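Side-chain contacts in fumarate lyase (Mesorhizobium sp., PDB 3C8T), which belongs to the fumarate lyase family, mostly helical enzymes whose long helices bundle together, and forms an assembly of four chains: residues Ala102-Gln105 against Asp106-Thr110; Phe401-Leu404 against Arg405-Glu409. All blocks are in the same frame, centred on the assembly; numbering follows the deposited sequence.

Interaction 1 of 2, residues Ala102-Gln105 against Asp106-Thr110; sequences ATTQ and DIMDT
T103 and D106 meet across the first turn of helix 104-140. The amide of T103 points almost straight at the carboxylate, with T103 N 3.2 Å from D106 OD2 and the bond at 177°, but it arrives from above the carboxylate plane. OD2 also accepts from the amide of G192, while OD1 takes H225 NE2 and the amide of S191, so both oxygens of this buried acid are well supplied. The chi1 of T103 (-169°) carries OG1 away from the backbone N and leaves the methyl between N and the carbonyl carbon, T103 CG2 lying 3.5 Å from D106 OD2. This is half of a capping box: T103 is the N-cap and D106, three residues on, closes back on its amide, but the threonine side chain makes no capping bond in return. T103 O accepts two weak bonds, from the amides of D106 and I107; the strong helical bonds follow, M108 N to T104 O at 3.0 Å and D109 N to Q105 O at 2.8 Å. Beside them, T104 CG2 rests 3.5 Å from M108 SD. Q105 and D109 pass at a slant, their polar ends engaged elsewhere: Q105 OE1 with R313, Q105 NE2 with the carbonyl of H225, and D109 OD2 in a salt bridge with R228.

Interaction 2 of 2, residues Phe401-Leu404 against Arg405-Glu409; sequences FEVL and RTMPE
R405 folds back over the last turn of helix 400-404 and lies alongside E402, both side chains pointing the same way. R405 NH1 reaches E402 OE2 at 2.8 Å, a salt bridge that uses the syn lone pair of the carboxylate and stays close to the guanidinium plane. F401 CE2 lies over one face of that guanidinium, toward its rim and 3.8 Å from R405 NH1, while R405 CB sits over one face of the ring; the two planes are 42° apart. The bend at chi3 (-62°) swings the head of the arginine out to the glutamate, and R405 NE has a second acid, E416, as its salt-bridge partner; the group is therefore held from two directions. L404 and M407 work on another side of the turn. Their side chains cross at a slant, L404 CD2 4.1 Å from M407 SD, while V403 CG1 lies 4.0 Å from the same sulfur, and helix 379-395 adds I385 and R392 against M407. One residue back, V403 O accepts twice from T406, from its amide and, as an additional bond in the last turn of the helix, from T406 OG1 at 2.9 Å, in the carbonyl plane. M407 N to L404 O, at 3.0 Å, is the bond characteristic of a type I beta turn, here L404 to M407, with M407 standing at the N-cap position of the proline-led helix 408-414.

Interactions 1 and 2 lie on opposite sides of the chain's centre, their own centres 78 Å apart and their nearest atoms about 66 Å apart, so neither touches the other. Residues 102-110 run from the loop into the start of helix 104-140 in the lyase part of the chain, the centre of interaction 1 about 28 Å from the centre of the chain; residues 401-409 join two short helices in the adenylosuccinate lyase C-terminal part, about 51 Å for the centre of interaction 2. Each includes an N-cap position, T103 and M407. The settings differ: interaction 1 is buried, and Y8 of a second subunit packs on M108, whereas interaction 2 is partly exposed and meets no other chain of the assembly.

Interaction 1 of 2, residues Ala102-Gln105 against Asp106-Thr110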
loop_
_atom_site.group_PDB
_atom_site.type_symbol
_atom_site.label_atom_id
_atom_site.label_comp_id
_atom_site.label_asym_id
_atom_site.label_seq_id
_atom_site.Cartn_x
_atom_site.Cartn_y
_atom_site.Cartn_z
ATOM N N ALA A 102 -3.394 -25.853 -26.740
ATOM C CA ALA A 102 -3.483 -25.114 -25.476
ATOM C C ALA A 102 -2.159 -25.008 -24.707
ATOM O O ALA A 102 -1.331 -25.902 -24.779
ATOM C CB ALA A 102 -4.544 -25.770 -24.566
ATOM N N THR A 103 -1.985 -23.910 -23.963
ATOM C CA THR A 103 -0.989 -23.828 -22.913
ATOM C C THR A 103 -1.709 -23.799 -21.533
ATOM O O THR A 103 -2.932 -23.556 -21.428
ATOM C CB THR A 103 -0.012 -22.618 -23.091
ATOM O OG1 THR A 103 1.098 -22.752 -22.179
ATOM C CG2 THR A 103 -0.705 -21.267 -22.796
ATOM N N THR A 104 -0.944 -24.067 -20.485
ATOM C CA THR A 104 -1.419 -24.041 -19.103
ATOM C C THR A 104 -2.150 -22.740 -18.695
ATOM O O THR A 104 -3.284 -22.803 -18.183
ATOM C CB THR A 104 -0.247 -24.378 -18.153
ATOM O OG1 THR A 104 0.103 -25.737 -18.379
ATOM C CG2 THR A 104 -0.636 -24.193 -16.676
ATOM N N GLN A 105 -1.535 -21.577 -18.945
ATOM C CA GLN A 105 -2.220 -20.299 -18.618
ATOM C C GLN A 105 -3.551 -20.053 -19.355
ATOM O O GLN A 105 -4.440 -19.304 -18.860
ATOM C CB GLN A 105 -1.289 -19.101 -18.809
ATOM C CG GLN A 105 -1.716 -17.892 -17.994
ATOM C CD GLN A 105 -0.894 -16.645 -18.289
ATOM O OE1 GLN A 105 0.063 -16.684 -19.076
ATOM N NE2 GLN A 105 -1.270 -15.530 -17.668
ATOM N N ASP A 106 -3.713 -20.664 -20.524
ATOM C CA ASP A 106 -5.008 -20.592 -21.209
ATOM C C ASP A 106 -6.096 -21.221 -20.342
ATOM O O ASP A 106 -7.138 -20.638 -20.122
ATOM C CB ASP A 106 -4.973 -21.316 -22.539
ATOM C CG ASP A 106 -4.120 -20.629 -23.550
ATOM O OD1 ASP A 106 -3.845 -19.414 -23.414
ATOM O OD2 ASP A 106 -3.733 -21.312 -24.513
ATOM N N ILE A 107 -5.829 -22.429 -19.855
ATOM C CA ILE A 107 -6.822 -23.182 -19.098
ATOM C C ILE A 107 -7.057 -22.543 -17.743
ATOM O O ILE A 107 -8.226 -22.430 -17.308
ATOM C CB ILE A 107 -6.443 -24.680 -18.916
ATOM C CG1 ILE A 107 -6.063 -25.345 -20.251
ATOM C CG2 ILE A 107 -7.604 -25.447 -18.259
ATOM C CD1 ILE A 107 -7.117 -25.265 -21.388
ATOM N N MET A 108 -5.961 -22.110 -17.098
ATOM C CA MET A 108 -6.021 -21.453 -15.767
ATOM C C MET A 108 -6.661 -20.058 -15.792
ATOM O O MET A 108 -7.450 -19.745 -14.901
ATOM C CB MET A 108 -4.634 -21.400 -15.128
ATOM C CG MET A 108 -4.060 -22.784 -14.788
ATOM S SD MET A 108 -2.427 -22.798 -13.950
ATOM C CE MET A 108 -2.993 -22.267 -12.319
ATOM N N ASP A 109 -6.362 -19.253 -16.824
ATOM C CA ASP A 109 -7.003 -17.951 -17.018
ATOM C C ASP A 109 -8.490 -18.099 -17.299
ATOM O O ASP A 109 -9.341 -17.411 -16.717
ATOM C CB ASP A 109 -6.385 -17.227 -18.223
ATOM C CG ASP A 109 -5.186 -16.331 -17.856
ATOM O OD1 ASP A 109 -4.814 -16.234 -16.679
ATOM O OD2 ASP A 109 -4.620 -15.700 -18.775
ATOM N N THR A 110 -8.805 -19.011 -18.201
ATOM C CA THR A 110 -10.202 -19.247 -18.587
ATOM C C THR A 110 -11.030 -19.821 -17.463
ATOM O O THR A 110 -12.139 -19.351 -17.230
ATOM C CB THR A 110 -10.316 -20.141 -19.840
ATOM O OG1 THR A 110 -9.693 -19.488 -20.957
ATOM C CG2 THR A 110 -11.805 -20.381 -20.161
#

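Interaction 2 of 2, residues Phe401-Leu404 against Arg405-Glu409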
loop_
_atom_site.group_PDB
_atom_site.type_symbol
_atom_site.label_atom_id
_atom_site.label_comp_id
_atom_site.label_asym_id
_atom_site.label_seq_id
_atom_site.Cartn_x
_atom_site.Cartn_y
_atom_site.Cartn_z
ATOM N N PHE A 401 -31.977 30.505 22.868
ATOM C CA PHE A 401 -33.231 31.304 22.940
ATOM C C PHE A 401 -33.234 32.244 24.163
ATOM O O PHE A 401 -33.582 33.433 24.035
ATOM C CB PHE A 401 -34.526 30.458 22.956
ATOM C CG PHE A 401 -35.762 31.265 23.354
ATOM C CD1 PHE A 401 -36.320 32.191 22.475
ATOM C CD2 PHE A 401 -36.332 31.133 24.635
ATOM C CE1 PHE A 401 -37.424 32.979 22.836
ATOM C CE2 PHE A 401 -37.444 31.908 25.015
ATOM C CZ PHE A 401 -37.989 32.827 24.113
ATOM N N GLU A 402 -32.846 31.692 25.322
ATOM C CA GLU A 402 -32.791 32.471 26.553
ATOM C C GLU A 402 -31.765 33.623 26.501
ATOM O O GLU A 402 -31.922 34.604 27.199
ATOM C CB GLU A 402 -32.560 31.600 27.794
ATOM C CG GLU A 402 -33.573 30.430 28.074
ATOM C CD GLU A 402 -35.074 30.815 28.202
ATOM O OE1 GLU A 402 -35.917 29.865 28.176
ATOM O OE2 GLU A 402 -35.428 32.019 28.350
ATOM N N VAL A 403 -30.733 33.518 25.672
ATOM C CA VAL A 403 -29.809 34.648 25.492
ATOM C C VAL A 403 -30.414 35.648 24.510
ATOM O O VAL A 403 -30.523 36.850 24.823
ATOM C CB VAL A 403 -28.408 34.194 25.032
ATOM C CG1 VAL A 403 -27.491 35.383 24.779
ATOM C CG2 VAL A 403 -27.759 33.275 26.082
ATOM N N LEU A 404 -30.868 35.157 23.352
ATOM C CA LEU A 404 -31.331 36.034 22.251
ATOM C C LEU A 404 -32.543 36.900 22.577
ATOM O O LEU A 404 -32.671 38.026 22.086
ATOM C CB LEU A 404 -31.606 35.232 20.962
ATOM C CG LEU A 404 -30.418 34.551 20.275
ATOM C CD1 LEU A 404 -30.915 33.797 19.042
ATOM C CD2 LEU A 404 -29.276 35.529 19.933
ATOM N N ARG A 405 -33.422 36.349 23.402
ATOM C CA ARG A 405 -34.648 37.006 23.839
ATOM C C ARG A 405 -34.387 38.299 24.622
ATOM O O ARG A 405 -35.261 39.163 24.682
ATOM C CB ARG A 405 -35.461 36.040 24.722
ATOM C CG ARG A 405 -35.096 36.114 26.212
ATOM C CD ARG A 405 -35.887 35.143 27.066
ATOM N NE ARG A 405 -37.331 35.372 27.053
ATOM C CZ ARG A 405 -38.214 34.594 27.683
ATOM N NH1 ARG A 405 -37.803 33.537 28.392
ATOM N NH2 ARG A 405 -39.517 34.879 27.607
ATOM N N THR A 406 -33.212 38.420 25.242
ATOM C CA THR A 406 -32.879 39.590 26.058
ATOM C C THR A 406 -32.112 40.624 25.223
ATOM O O THR A 406 -31.712 41.657 25.761
ATOM C CB THR A 406 -31.995 39.239 27.302
ATOM O OG1 THR A 406 -30.675 38.856 26.899
ATOM C CG2 THR A 406 -32.606 38.143 28.161
ATOM N N MET A 407 -31.915 40.334 23.921
ATOM C CA MET A 407 -31.053 41.113 23.044
ATOM C C MET A 407 -31.941 41.890 22.058
ATOM O O MET A 407 -32.314 41.361 21.015
ATOM C CB MET A 407 -30.053 40.176 22.304
ATOM C CG MET A 407 -28.808 39.712 23.130
ATOM S SD MET A 407 -27.688 38.485 22.337
ATOM C CE MET A 407 -26.947 39.467 21.040
ATOM N N PRO A 408 -32.289 43.159 22.375
ATOM C CA PRO A 408 -33.360 43.803 21.568
ATOM C C PRO A 408 -33.064 43.956 20.068
ATOM O O PRO A 408 -33.996 44.040 19.260
ATOM C CB PRO A 408 -33.552 45.179 22.256
ATOM C CG PRO A 408 -32.988 44.975 23.667
ATOM C CD PRO A 408 -31.790 44.068 23.433
ATOM N N GLU A 409 -31.784 43.994 19.701
ATOM C CA GLU A 409 -31.394 44.065 18.297
ATOM C C GLU A 409 -31.762 42.778 17.513
ATOM O O GLU A 409 -31.694 42.762 16.283
ATOM C CB GLU A 409 -29.894 44.409 18.169
ATOM C CG GLU A 409 -28.887 43.355 18.683
ATOM C CD GLU A 409 -28.487 43.525 20.163
ATOM O OE1 GLU A 409 -27.276 43.356 20.460
ATOM O OE2 GLU A 409 -29.361 43.817 21.026
#